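PDB 4E3X: delta-1-pyrroline-5-carboxylate dehydrogenase, mitochondrial from Mus musculus, which catalyses the NAD(+)-dependent oxidation of L-glutamate gamma-semialdehyde to L-glutamate, the second and last step of mitochondrial proline degradation. Local coordinates for residues 66-71 and 260-265; 191-196 and 546-551; 318-323 and 351-356. All coordinates share one frame; numbering follows the deposited sequence. Where two conformers were deposited one is given.

How the contacts relate
From the N terminus, the chain first passes through 66-71, whose partner 260-265 closes contact 1 after almost two hundred residues. Before that loop is shut, 191-196 has already opened contact 2, so the two loops cross; 546-551 completes contact 2 close to the C-terminal end. Contact 3, 318-323 with 351-356, opens after contact 1 has closed and lies nested within the loop of contact 2. Contact 1 ties the N-terminal sheet to the edge of the NAD-binding sheet, contact 2 forms the two-stranded arm that reaches the second subunit, and contact 3 joins neighbouring strands of the catalytic domain. Contacts 1 and 3 lie on opposite sides of the chain's centre, about 41 Å apart between centres.

Contact 1. Residues 66-71 and 260-265; sequences CVVGDE and QFVPAD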
ATOM      1  N   CYS B  66       5.192  -7.369 -30.907  1.00  7.37           N
ATOM      2  CA  CYS B  66       5.552  -7.470 -29.502  1.00  7.46           C
ATOM      3  C   CYS B  66       7.057  -7.204 -29.411  1.00  7.29           C
ATOM      4  O   CYS B  66       7.807  -7.495 -30.355  1.00  8.48           O
ATOM      5  CB  CYS B  66       5.244  -8.859 -28.962  1.00  8.94           C
ATOM      6  SG  CYS B  66       3.489  -9.240 -28.863  1.00  9.67           S
ATOM      7  N   VAL B  67       7.505  -6.638 -28.297  1.00  7.20           N
ATOM      8  CA  VAL B  67       8.933  -6.397 -28.113  1.00  7.51           C
ATOM      9  C   VAL B  67       9.383  -7.026 -26.803  1.00  8.37           C
ATOM     10  O   VAL B  67       8.909  -6.661 -25.725  1.00  8.73           O
ATOM     11  CB  VAL B  67       9.309  -4.894 -28.134  1.00  8.59           C
ATOM     12  CG1 VAL B  67      10.823  -4.734 -28.010  1.00  9.46           C
ATOM     13  CG2 VAL B  67       8.810  -4.230 -29.409  1.00  9.74           C
ATOM     14  N   VAL B  68      10.290  -7.992 -26.916  1.00  8.36           N
ATOM     15  CA  VAL B  68      10.887  -8.645 -25.757  1.00  8.24           C
ATOM     16  C   VAL B  68      12.390  -8.400 -25.846  1.00  8.03           C
ATOM     17  O   VAL B  68      13.036  -8.795 -26.820  1.00  9.14           O
ATOM     18  CB  VAL B  68      10.561 -10.148 -25.738  1.00  9.99           C
ATOM     19  CG1 VAL B  68      11.290 -10.847 -24.601  1.00 11.81           C
ATOM     20  CG2 VAL B  68       9.054 -10.344 -25.624  1.00 10.99           C
ATOM     21  N   GLY B  69      12.941  -7.702 -24.856  1.00  8.07           N
ATOM     22  CA  GLY B  69      14.307  -7.221 -24.967  1.00  8.51           C
ATOM     23  C   GLY B  69      14.371  -6.217 -26.105  1.00  8.74           C
ATOM     24  O   GLY B  69      13.675  -5.195 -26.089  1.00  9.49           O
ATOM     25  N   ASP B  70      15.187  -6.519 -27.112  1.00 10.15           N
ATOM     26  CA  ASP B  70      15.233  -5.705 -28.322  1.00 12.12           C
ATOM     27  C   ASP B  70      14.653  -6.457 -29.510  1.00 12.18           C
ATOM     28  O   ASP B  70      14.699  -5.975 -30.641  1.00 15.06           O
ATOM     29  CB  ASP B  70      16.661  -5.241 -28.622  1.00 14.57           C
ATOM     30  CG  ASP B  70      17.143  -4.204 -27.635  1.00 16.68           C
ATOM     31  OD1 ASP B  70      16.311  -3.372 -27.219  1.00 16.87           O
ATOM     32  OD2 ASP B  70      18.336  -4.222 -27.265  1.00 19.38           O
ATOM     33  N   GLU B  71      14.104  -7.635 -29.246  1.00 10.71           N
ATOM     34  CA  GLU B  71      13.575  -8.482 -30.314  1.00 11.08           C
ATOM     35  C   GLU B  71      12.129  -8.139 -30.657  1.00 10.24           C
ATOM     36  O   GLU B  71      11.282  -8.051 -29.773  1.00 11.30           O
ATOM     37  CB  GLU B  71      13.661  -9.966 -29.935  1.00 14.71           C
ATOM     38  CG  GLU B  71      13.169 -10.906 -31.039  1.00 20.34           C
ATOM     39  CD  GLU B  71      13.165 -12.381 -30.643  1.00 24.87           C
ATOM     40  OE1 GLU B  71      13.561 -12.715 -29.501  1.00 27.02           O
ATOM     41  OE2 GLU B  71      12.758 -13.208 -31.488  1.00 25.91           O
ATOM     42  N   GLN B 260       8.668  -4.935 -21.210  1.00  5.89           N
ATOM     43  CA  GLN B 260       8.359  -5.778 -22.353  1.00  5.72           C
ATOM     44  C   GLN B 260       7.024  -5.317 -22.926  1.00  5.53           C
ATOM     45  O   GLN B 260       6.049  -5.150 -22.190  1.00  6.72           O
ATOM     46  CB  GLN B 260       8.289  -7.248 -21.928  1.00  6.46           C
ATOM     47  CG  GLN B 260       9.450  -7.706 -21.039  1.00  6.72           C
ATOM     48  CD  GLN B 260      10.774  -7.880 -21.773  1.00  6.46           C
ATOM     49  OE1 GLN B 260      11.142  -7.072 -22.627  1.00  7.36           O
ATOM     50  NE2 GLN B 260      11.516  -8.930 -21.409  1.00  7.44           N
ATOM     51  N   PHE B 261       6.997  -5.055 -24.232  1.00  5.47           N
ATOM     52  CA  PHE B 261       5.801  -4.533 -24.882  1.00  5.97           C
ATOM     53  C   PHE B 261       5.013  -5.725 -25.407  1.00  5.81           C
ATOM     54  O   PHE B 261       5.358  -6.306 -26.445  1.00  6.15           O
ATOM     55  CB  PHE B 261       6.196  -3.574 -26.015  1.00  6.74           C
ATOM     56  CG  PHE B 261       5.042  -2.790 -26.574  1.00  6.04           C
ATOM     57  CD1 PHE B 261       4.608  -1.637 -25.940  1.00  6.68           C
ATOM     58  CD2 PHE B 261       4.406  -3.197 -27.746  1.00  6.59           C
ATOM     59  CE1 PHE B 261       3.538  -0.911 -26.451  1.00  7.40           C
ATOM     60  CE2 PHE B 261       3.342  -2.484 -28.265  1.00  7.87           C
ATOM     61  CZ  PHE B 261       2.909  -1.338 -27.620  1.00  8.12           C
ATOM     62  N   VAL B 262       3.981  -6.120 -24.662  1.00  5.92           N
ATOM     63  CA  VAL B 262       3.300  -7.377 -24.925  1.00  6.35           C
ATOM     64  C   VAL B 262       1.774  -7.263 -24.958  1.00  6.37           C
ATOM     65  O   VAL B 262       1.080  -7.721 -24.046  1.00  7.19           O
ATOM     66  CB  VAL B 262       3.762  -8.496 -23.958  1.00  7.41           C
ATOM     67  CG1 VAL B 262       5.159  -8.953 -24.336  1.00  8.10           C
ATOM     68  CG2 VAL B 262       3.729  -8.028 -22.509  1.00  7.69           C
ATOM     69  N   PRO B 263       1.244  -6.687 -26.045  1.00  6.51           N
ATOM     70  CA  PRO B 263      -0.193  -6.822 -26.314  1.00  6.42           C
ATOM     71  C   PRO B 263      -0.610  -8.283 -26.223  1.00  6.62           C
ATOM     72  O   PRO B 263       0.171  -9.165 -26.579  1.00  7.15           O
ATOM     73  CB  PRO B 263      -0.323  -6.347 -27.766  1.00  8.68           C
ATOM     74  CG  PRO B 263       0.887  -5.479 -28.004  1.00 10.06           C
ATOM     75  CD  PRO B 263       1.973  -6.061 -27.164  1.00  7.67           C
ATOM     76  N   ALA B 264      -1.830  -8.541 -25.760  1.00  6.15           N
ATOM     77  CA  ALA B 264      -2.267  -9.911 -25.535  1.00  6.32           C
ATOM     78  C   ALA B 264      -3.768  -9.923 -25.305  1.00  6.75           C
ATOM     79  O   ALA B 264      -4.365  -8.905 -24.937  1.00  7.76           O
ATOM     80  CB  ALA B 264      -1.546 -10.508 -24.324  1.00  7.73           C
ATOM     81  N   ASP B 265      -4.373 -11.084 -25.506  1.00  6.02           N
ATOM     82  CA  ASP B 265      -5.738 -11.298 -25.061  1.00  7.32           C
ATOM     83  C   ASP B 265      -5.788 -11.064 -23.545  1.00  7.42           C
ATOM     84  O   ASP B 265      -4.914 -11.529 -22.810  1.00  7.79           O
ATOM     85  CB  ASP B 265      -6.158 -12.721 -25.413  1.00  7.78           C
ATOM     86  CG  ASP B 265      -7.481 -13.102 -24.804  1.00  9.14           C
ATOM     87  OD1 ASP B 265      -8.518 -12.621 -25.296  1.00 11.45           O
ATOM     88  OD2 ASP B 265      -7.483 -13.908 -23.846  1.00  9.54           O
TER
HETATM   89  O   HOH W   1      12.511  -4.623 -23.637  1.00  7.52           O
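The carboxamide of Gln260 and the ring of Phe261 are the flat groups here, and only the amide reaches 66-71, through its two ends. At the amide's oxygen end, Gly69 N gives OE1 a nearly straight hydrogen bond of 2.9 Å (171° at the hydrogen), tilted 22° from the carbonyl plane. At the nitrogen end, NE2 lies 3.7 Å from Val68 CG1, while its own hydrogen bonds go to Asn257 and to Ala105 O. The Phe261 ring turns away from 66-71: it meets Trp232 edge-to-face and Tyr243 and Tyr246 at oblique angles, leaving CB to touch Val67 CB at 4.0 Å. A bend at chi2 (-74°) folds the Gln260 chain back over Val68, which is how a strand residue can serve the turn beyond its neighbour. The backbones form one antiparallel hydrogen-bonded pair: Val67 N to Phe261 O and Phe261 N to Val67 O, each 2.9 Å. Beyond it, Cys66 SG rests on Pro263 CD at 3.9 Å, small and apolar enough for this buried spot. An alanine in place of Gln260 would probably leave Gly69 N without its acceptor and open a gap beside Val68. Gly69 itself, with positive phi, occupies the second position of a type II' turn, where a residue lacking CB is least strained. Both backbone bonds between Val68 and Glu71 close that turn, making it the two-residue connection of a beta hairpin between strands 62-68 and 71-73. The hairpin docks on 259-261, the outermost strand within this chain of the five-stranded parallel sheet of the Rossmann-type NAD-binding domain; Val262 lies close to the NAD-binding residue Lys233.

Contact 2. Residues 191-196 and 546-551; sequences STNHTV and VIKETH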
ATOM      1  N   SER B 191      25.813   3.541  15.723  1.00  9.07           N
ATOM      2  CA  SER B 191      25.375   2.990  14.438  1.00  8.97           C
ATOM      3  C   SER B 191      24.908   4.017  13.410  1.00 10.66           C
ATOM      4  O   SER B 191      24.530   5.137  13.750  1.00 12.39           O
ATOM      5  CB  SER B 191      24.249   1.980  14.660  1.00 10.12           C
ATOM      6  OG  SER B 191      24.576   1.089  15.702  1.00 11.08           O
ATOM      7  N   THR B 192      24.930   3.596  12.150  1.00  9.91           N
ATOM      8  CA  THR B 192      24.421   4.379  11.031  1.00  9.89           C
ATOM      9  C   THR B 192      23.312   3.585  10.342  1.00  7.73           C
ATOM     10  O   THR B 192      23.494   2.405  10.000  1.00  9.76           O
ATOM     11  CB  THR B 192      25.541   4.664  10.007  1.00 11.71           C
ATOM     12  OG1 THR B 192      26.600   5.389  10.647  1.00 13.90           O
ATOM     13  CG2 THR B 192      25.011   5.480   8.824  1.00 14.30           C
ATOM     14  N   ASN B 193      22.152   4.222  10.169  1.00  7.21           N
ATOM     15  CA  ASN B 193      20.984   3.599   9.539  1.00  7.71           C
ATOM     16  C   ASN B 193      20.691   4.235   8.195  1.00  7.81           C
ATOM     17  O   ASN B 193      20.777   5.457   8.060  1.00  9.50           O
ATOM     18  CB  ASN B 193      19.770   3.744  10.444  1.00  8.09           C
ATOM     19  CG  ASN B 193      19.998   3.122  11.798  1.00  7.95           C
ATOM     20  OD1 ASN B 193      20.316   1.935  11.886  1.00  8.79           O
ATOM     21  ND2 ASN B 193      19.862   3.921  12.860  1.00  9.27           N
ATOM     22  N   HIS B 194      20.319   3.408   7.220  1.00  8.07           N
ATOM     23  CA  HIS B 194      20.029   3.880   5.877  1.00  9.02           C
ATOM     24  C   HIS B 194      18.920   3.039   5.272  1.00  8.23           C
ATOM     25  O   HIS B 194      18.927   1.813   5.391  1.00  9.33           O
ATOM     26  CB  HIS B 194      21.294   3.786   5.018  1.00 12.11           C
ATOM     27  CG  HIS B 194      21.088   4.149   3.581  1.00 16.48           C
ATOM     28  ND1 HIS B 194      21.114   5.451   3.132  1.00 18.99           N
ATOM     29  CD2 HIS B 194      20.864   3.378   2.490  1.00 17.48           C
ATOM     30  CE1 HIS B 194      20.912   5.469   1.826  1.00 19.57           C
ATOM     31  NE2 HIS B 194      20.758   4.224   1.411  1.00 19.45           N
ATOM     32  N   THR B 195      17.964   3.699   4.625  1.00  8.18           N
ATOM     33  CA  THR B 195      16.915   3.000   3.903  1.00  8.19           C
ATOM     34  C   THR B 195      17.273   2.879   2.431  1.00  7.69           C
ATOM     35  O   THR B 195      17.585   3.872   1.774  1.00  8.46           O
ATOM     36  CB  THR B 195      15.552   3.707   4.042  1.00  8.57           C
ATOM     37  OG1 THR B 195      15.155   3.685   5.419  1.00  9.45           O
ATOM     38  CG2 THR B 195      14.486   3.008   3.208  1.00  9.55           C
ATOM     39  N   VAL B 196      17.233   1.649   1.935  1.00  7.26           N
ATOM     40  CA  VAL B 196      17.420   1.347   0.529  1.00  7.27           C
ATOM     41  C   VAL B 196      16.033   1.119  -0.064  1.00  6.70           C
ATOM     42  O   VAL B 196      15.310   0.218   0.371  1.00  7.70           O
ATOM     43  CB  VAL B 196      18.254   0.066   0.361  1.00  7.37           C
ATOM     44  CG1 VAL B 196      18.361  -0.309  -1.107  1.00  8.04           C
ATOM     45  CG2 VAL B 196      19.640   0.215   0.994  1.00  8.61           C
ATOM     46  N   VAL B 546      16.066  -1.622   5.383  1.00  6.22           N
ATOM     47  CA  VAL B 546      16.840  -0.741   6.247  0.58  6.08           C
ATOM     48  C   VAL B 546      18.120  -1.456   6.664  1.00  6.37           C
ATOM     49  O   VAL B 546      18.066  -2.605   7.118  1.00  7.26           O
ATOM     50  CB  VAL B 546      16.040  -0.327   7.483  0.58  6.85           C
ATOM     51  CG1 VAL B 546      16.880   0.571   8.373  0.58  8.48           C
ATOM     52  CG2 VAL B 546      14.758   0.373   7.047  0.58  7.53           C
ATOM     53  N   ILE B 547      19.246  -0.788   6.469  1.00  6.81           N
ATOM     54  CA  ILE B 547      20.546  -1.307   6.847  1.00  5.77           C
ATOM     55  C   ILE B 547      21.065  -0.536   8.058  1.00  6.82           C
ATOM     56  O   ILE B 547      21.123   0.701   8.048  1.00  8.12           O
ATOM     57  CB  ILE B 547      21.549  -1.170   5.693  1.00  7.11           C
ATOM     58  CG1 ILE B 547      21.064  -1.956   4.466  1.00  8.05           C
ATOM     59  CG2 ILE B 547      22.936  -1.620   6.127  1.00  8.55           C
ATOM     60  CD1 ILE B 547      21.964  -1.822   3.249  1.00  9.41           C
ATOM     61  N   LYS B 548      21.412  -1.269   9.109  1.00  6.78           N
ATOM     62  CA  LYS B 548      22.067  -0.701  10.280  1.00  7.37           C
ATOM     63  C   LYS B 548      23.507  -1.186  10.309  1.00  7.80           C
ATOM     64  O   LYS B 548      23.745  -2.397  10.349  1.00  8.35           O
ATOM     65  CB  LYS B 548      21.344  -1.143  11.554  1.00  7.18           C
ATOM     66  CG  LYS B 548      22.007  -0.675  12.848  1.00  7.51           C
ATOM     67  CD  LYS B 548      21.357  -1.337  14.060  1.00  8.09           C
ATOM     68  CE  LYS B 548      21.827  -0.723  15.365  1.00  8.86           C
ATOM     69  NZ  LYS B 548      21.346  -1.439  16.577  1.00  9.34           N
ATOM     70  N   GLU B 549      24.457  -0.251  10.274  1.00  7.46           N
ATOM     71  CA  GLU B 549      25.865  -0.607  10.420  1.00  8.35           C
ATOM     72  C   GLU B 549      26.344  -0.118  11.771  1.00  7.30           C
ATOM     73  O   GLU B 549      26.252   1.067  12.070  1.00  8.47           O
ATOM     74  CB  GLU B 549      26.749   0.003   9.324  1.00  9.39           C
ATOM     75  CG  GLU B 549      28.227  -0.429   9.482  1.00 11.32           C
ATOM     76  CD  GLU B 549      29.186   0.110   8.427  1.00 13.89           C
ATOM     77  OE1 GLU B 549      28.751   0.785   7.470  1.00 15.64           O
ATOM     78  OE2 GLU B 549      30.400  -0.162   8.560  1.00 15.32           O
ATOM     79  N   THR B 550      26.878  -1.029  12.574  1.00  6.92           N
ATOM     80  CA  THR B 550      27.356  -0.691  13.905  1.00  7.88           C
ATOM     81  C   THR B 550      28.876  -0.621  13.909  1.00  8.83           C
ATOM     82  O   THR B 550      29.555  -1.489  13.353  1.00 10.27           O
ATOM     83  CB  THR B 550      26.787  -1.677  14.932  1.00  7.99           C
ATOM     84  OG1 THR B 550      25.388  -1.402  15.069  1.00  8.46           O
ATOM     85  CG2 THR B 550      27.465  -1.536  16.295  1.00  9.48           C
ATOM     86  N   HIS B 551      29.391   0.443  14.519  1.00  9.17           N
ATOM     87  CA  HIS B 551      30.797   0.813  14.375  1.00 10.64           C
ATOM     88  C   HIS B 551      31.665   0.528  15.604  1.00 11.92           C
ATOM     89  O   HIS B 551      32.855   0.855  15.615  1.00 14.14           O
ATOM     90  CB  HIS B 551      30.888   2.297  14.010  1.00 12.15           C
ATOM     91  CG  HIS B 551      30.014   2.684  12.858  1.00 12.35           C
ATOM     92  ND1 HIS B 551      30.207   2.199  11.582  1.00 12.66           N
ATOM     93  CD2 HIS B 551      28.933   3.498  12.791  1.00 12.70           C
ATOM     94  CE1 HIS B 551      29.283   2.696  10.778  1.00 12.48           C
ATOM     95  NE2 HIS B 551      28.497   3.488  11.488  1.00 12.69           N
TER
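With OG set anti to its own carbonyl carbon (chi1 -47°), Ser191 meets the OG1 of Thr550, turned the same way (chi1 -71°), at 2.7 Å. Thr192 OG1 has the corresponding setting on the other face of the sheet, and reaches NE2 at the edge of the His551 ring, 2.8 Å away and near its plane. Above one face of that imidazole, toward the rim, lies Glu549 O, and the ring also stacks on His20. On the face of Ser191 and Thr550, Lys548 runs out fully extended, so that its methylenes lie alongside Asn193, with CG 3.3 Å from OD1, and CE passes 3.3 Å from Ser191 OG. Paired hydrogen bonds of Thr192 with Glu549 and His194 with Ile547 fix the antiparallel register, and Val196 CG2 covers Ile547 CD1. Small hydroxyl residues and one long lysine suit this face because it meets the second subunit: Asp508 of that subunit forms a salt bridge with Lys548 and is hydrogen-bonded to Thr550 OG1, and Gln518 of that subunit binds Asn193 OD1, while ND2 is held by Ile186 O. The contact thus presents polar groups to the dimer interface, across which 546-549 extends the sheet in parallel.

Contact 3. Residues 318-323 and 351-356; sequences KNFHFV and CSRLYV
Residues 318-323 and 351-356 pair as parallel strands, the two ends of a beta-alpha-beta crossover through helix 329-341 in the catalytic domain, buried beside the nucleophile Cys348. Rungs run from His321 N to Arg353 O, Tyr355 N to His321 O and Val323 N to Tyr355 O. At the start, Asn319 O receives both Ser352 N and Arg353 N, while Asn319 ND2 donates to Cys348 O and Ala350 O. Arg353, its CG between backbone N and carbonyl carbon (chi1 47°) and its chain extended to NE, reaches across so that NE (2.8 Å) and NH1 (3.0 Å) both grip Lys318 O side-on. One face of its guanidinium rests on Phe320 CB, while NH1 comes to the edge of the Phe320 ring, whose plane stands 72° away. NH2 donates to Tyr355 OH at 3.0 Å and to Val470 O, so a long, many-handed arginine fits a buried place rich in carbonyls. On the other sheet face, Cys351 SG sits over the His321 ring, 3.9 Å from its centroid. That imidazole accepts from Ser510 N at NE2 and pairs with Thr336 OG1 at ND1, consistent with a neutral ring protonated on ND1.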
ATOM      1  N   LYS B 318     -19.154   6.728 -11.322  1.00  7.81           N
ATOM      2  CA  LYS B 318     -20.429   7.265 -11.785  1.00  8.83           C
ATOM      3  C   LYS B 318     -20.501   8.640 -11.154  1.00  8.55           C
ATOM      4  O   LYS B 318     -21.069   8.821 -10.079  1.00 10.40           O
ATOM      5  CB  LYS B 318     -21.610   6.399 -11.345  1.00  9.99           C
ATOM      6  CG  LYS B 318     -22.939   6.856 -11.950  1.00 10.51           C
ATOM      7  CD  LYS B 318     -23.068   6.469 -13.424  1.00 10.64           C
ATOM      8  CE  LYS B 318     -24.336   7.047 -14.039  1.00 10.55           C
ATOM      9  NZ  LYS B 318     -24.456   6.701 -15.479  1.00 11.82           N
ATOM     10  N   ASN B 319     -19.885   9.606 -11.817  1.00  8.19           N
ATOM     11  CA  ASN B 319     -19.547  10.862 -11.166  1.00  8.78           C
ATOM     12  C   ASN B 319     -20.632  11.915 -11.239  1.00  8.94           C
ATOM     13  O   ASN B 319     -21.391  11.968 -12.207  1.00  9.99           O
ATOM     14  CB  ASN B 319     -18.247  11.385 -11.752  1.00  7.97           C
ATOM     15  CG  ASN B 319     -17.211  10.292 -11.866  1.00  7.64           C
ATOM     16  OD1 ASN B 319     -16.759   9.746 -10.855  1.00  7.89           O
ATOM     17  ND2 ASN B 319     -16.859   9.929 -13.093  1.00  8.33           N
ATOM     18  N   PHE B 320     -20.678  12.772 -10.223  1.00  8.65           N
ATOM     19  CA  PHE B 320     -21.761  13.746 -10.081  1.00  8.89           C
ATOM     20  C   PHE B 320     -21.325  15.201 -10.206  1.00  9.53           C
ATOM     21  O   PHE B 320     -20.192  15.552  -9.879  1.00  9.04           O
ATOM     22  CB  PHE B 320     -22.469  13.565  -8.727  1.00  9.17           C
ATOM     23  CG  PHE B 320     -21.576  13.807  -7.532  1.00  9.06           C
ATOM     24  CD1 PHE B 320     -21.424  15.084  -7.001  1.00  8.71           C
ATOM     25  CD2 PHE B 320     -20.892  12.756  -6.938  1.00  7.89           C
ATOM     26  CE1 PHE B 320     -20.601  15.308  -5.896  1.00  8.98           C
ATOM     27  CE2 PHE B 320     -20.073  12.973  -5.837  1.00  8.19           C
ATOM     28  CZ  PHE B 320     -19.925  14.250  -5.319  1.00  8.95           C
ATOM     29  N   HIS B 321     -22.249  16.031 -10.691  1.00  9.30           N
ATOM     30  CA  HIS B 321     -22.211  17.471 -10.457  1.00  9.39           C
ATOM     31  C   HIS B 321     -23.452  17.799  -9.631  1.00  9.04           C
ATOM     32  O   HIS B 321     -24.576  17.578 -10.090  1.00 10.40           O
ATOM     33  CB  HIS B 321     -22.240  18.279 -11.767  1.00  9.40           C
ATOM     34  CG  HIS B 321     -20.916  18.364 -12.475  1.00  9.50           C
ATOM     35  ND1 HIS B 321     -20.718  19.166 -13.580  1.00  9.38           N
ATOM     36  CD2 HIS B 321     -19.733  17.737 -12.257  1.00  9.03           C
ATOM     37  CE1 HIS B 321     -19.472  19.042 -14.002  1.00  9.00           C
ATOM     38  NE2 HIS B 321     -18.849  18.182 -13.212  1.00  9.74           N
ATOM     39  N   PHE B 322     -23.249  18.308  -8.421  1.00  8.71           N
ATOM     40  CA  PHE B 322     -24.353  18.703  -7.553  1.00  9.12           C
ATOM     41  C   PHE B 322     -24.452  20.222  -7.548  1.00  8.86           C
ATOM     42  O   PHE B 322     -23.492  20.911  -7.228  1.00  9.94           O
ATOM     43  CB  PHE B 322     -24.166  18.187  -6.119  1.00  9.26           C
ATOM     44  CG  PHE B 322     -25.255  18.639  -5.185  1.00 10.19           C
ATOM     45  CD1 PHE B 322     -26.424  17.905  -5.054  1.00 11.77           C
ATOM     46  CD2 PHE B 322     -25.130  19.827  -4.475  1.00 11.92           C
ATOM     47  CE1 PHE B 322     -27.446  18.334  -4.209  1.00 13.51           C
ATOM     48  CE2 PHE B 322     -26.142  20.261  -3.639  1.00 12.96           C
ATOM     49  CZ  PHE B 322     -27.298  19.510  -3.503  1.00 13.40           C
ATOM     50  N   VAL B 323     -25.633  20.730  -7.878  1.00  9.24           N
ATOM     51  CA  VAL B 323     -25.848  22.163  -7.971  1.00 10.49           C
ATOM     52  C   VAL B 323     -26.720  22.632  -6.812  1.00  9.98           C
ATOM     53  O   VAL B 323     -27.778  22.056  -6.551  1.00 10.25           O
ATOM     54  CB  VAL B 323     -26.541  22.520  -9.300  1.00 11.29           C
ATOM     55  CG1 VAL B 323     -26.812  24.008  -9.380  1.00 12.17           C
ATOM     56  CG2 VAL B 323     -25.693  22.074 -10.479  1.00 11.99           C
ATOM     57  N   CYS B 351     -18.681  13.545 -15.687  1.00  8.96           N
ATOM     58  CA  CYS B 351     -19.970  13.717 -15.034  1.00  9.95           C
ATOM     59  C   CYS B 351     -21.056  13.000 -15.817  1.00  9.18           C
ATOM     60  O   CYS B 351     -21.251  13.272 -16.999  1.00  9.90           O
ATOM     61  CB  CYS B 351     -20.327  15.199 -14.946  1.00 10.86           C
ATOM     62  SG  CYS B 351     -22.014  15.517 -14.383  1.00 11.40           S
ATOM     63  N   SER B 352     -21.783  12.106 -15.153  1.00  8.90           N
ATOM     64  CA  SER B 352     -22.903  11.432 -15.793  1.00 10.17           C
ATOM     65  C   SER B 352     -24.200  11.582 -15.009  1.00  9.73           C
ATOM     66  O   SER B 352     -25.256  11.142 -15.465  1.00 10.50           O
ATOM     67  CB  SER B 352     -22.597   9.953 -16.016  1.00 11.05           C
ATOM     68  OG  SER B 352     -22.285   9.312 -14.795  1.00 11.97           O
ATOM     69  N   ARG B 353     -24.129  12.194 -13.829  1.00  9.51           N
ATOM     70  CA  ARG B 353     -25.342  12.553 -13.099  1.00 10.32           C
ATOM     71  C   ARG B 353     -25.273  13.996 -12.607  1.00  9.88           C
ATOM     72  O   ARG B 353     -24.315  14.396 -11.942  1.00 10.91           O
ATOM     73  CB  ARG B 353     -25.646  11.563 -11.971  1.00 14.26           C
ATOM     74  CG  ARG B 353     -24.490  11.211 -11.103  1.00 15.20           C
ATOM     75  CD  ARG B 353     -24.832  10.106 -10.105  1.00 13.66           C
ATOM     76  NE  ARG B 353     -23.624   9.824  -9.356  1.00 10.94           N
ATOM     77  CZ  ARG B 353     -23.519   9.788  -8.033  1.00  9.90           C
ATOM     78  NH1 ARG B 353     -22.332   9.538  -7.498  1.00 10.70           N
ATOM     79  NH2 ARG B 353     -24.573   9.991  -7.253  1.00  9.70           N
ATOM     80  N   LEU B 354     -26.293  14.771 -12.974  1.00  9.50           N
ATOM     81  CA  LEU B 354     -26.389  16.179 -12.616  1.00  9.12           C
ATOM     82  C   LEU B 354     -27.608  16.365 -11.721  1.00  9.44           C
ATOM     83  O   LEU B 354     -28.708  15.956 -12.083  1.00 10.69           O
ATOM     84  CB  LEU B 354     -26.553  17.026 -13.880  1.00 10.26           C
ATOM     85  CG  LEU B 354     -26.765  18.533 -13.672  1.00 10.80           C
ATOM     86  CD1 LEU B 354     -25.539  19.183 -13.080  1.00 11.22           C
ATOM     87  CD2 LEU B 354     -27.156  19.224 -14.968  1.00 11.86           C
ATOM     88  N   TYR B 355     -27.407  16.975 -10.558  1.00  9.53           N
ATOM     89  CA  TYR B 355     -28.485  17.225  -9.608  1.00  9.21           C
ATOM     90  C   TYR B 355     -28.742  18.726  -9.574  1.00 10.00           C
ATOM     91  O   TYR B 355     -27.845  19.495  -9.244  1.00 11.09           O
ATOM     92  CB  TYR B 355     -28.079  16.738  -8.211  1.00 10.11           C
ATOM     93  CG  TYR B 355     -27.860  15.241  -8.100  1.00  9.58           C
ATOM     94  CD1 TYR B 355     -28.851  14.414  -7.586  1.00  9.99           C
ATOM     95  CD2 TYR B 355     -26.653  14.660  -8.487  1.00  9.74           C
ATOM     96  CE1 TYR B 355     -28.661  13.039  -7.467  1.00  9.99           C
ATOM     97  CE2 TYR B 355     -26.459  13.284  -8.384  1.00 10.53           C
ATOM     98  CZ  TYR B 355     -27.460  12.482  -7.868  1.00 10.75           C
ATOM     99  OH  TYR B 355     -27.261  11.117  -7.757  1.00 11.65           O
ATOM    100  N   VAL B 356     -29.962  19.137  -9.924  1.00 10.15           N
ATOM    101  CA  VAL B 356     -30.294  20.561 -10.073  1.00 11.06           C
ATOM    102  C   VAL B 356     -31.486  20.933  -9.192  1.00 11.23           C
ATOM    103  O   VAL B 356     -32.476  20.209  -9.180  1.00 11.05           O
ATOM    104  CB  VAL B 356     -30.645  20.896 -11.555  1.00 12.94           C
ATOM    105  CG1 VAL B 356     -30.991  22.372 -11.725  1.00 14.50           C
ATOM    106  CG2 VAL B 356     -29.505  20.520 -12.474  1.00 13.39           C
TER
HETATM  107  O   HOH W   2     -25.960   9.087 -17.136  1.00 13.41           O
HETATM  108  O   HOH W   3     -19.542   8.874 -14.715  1.00  9.59           O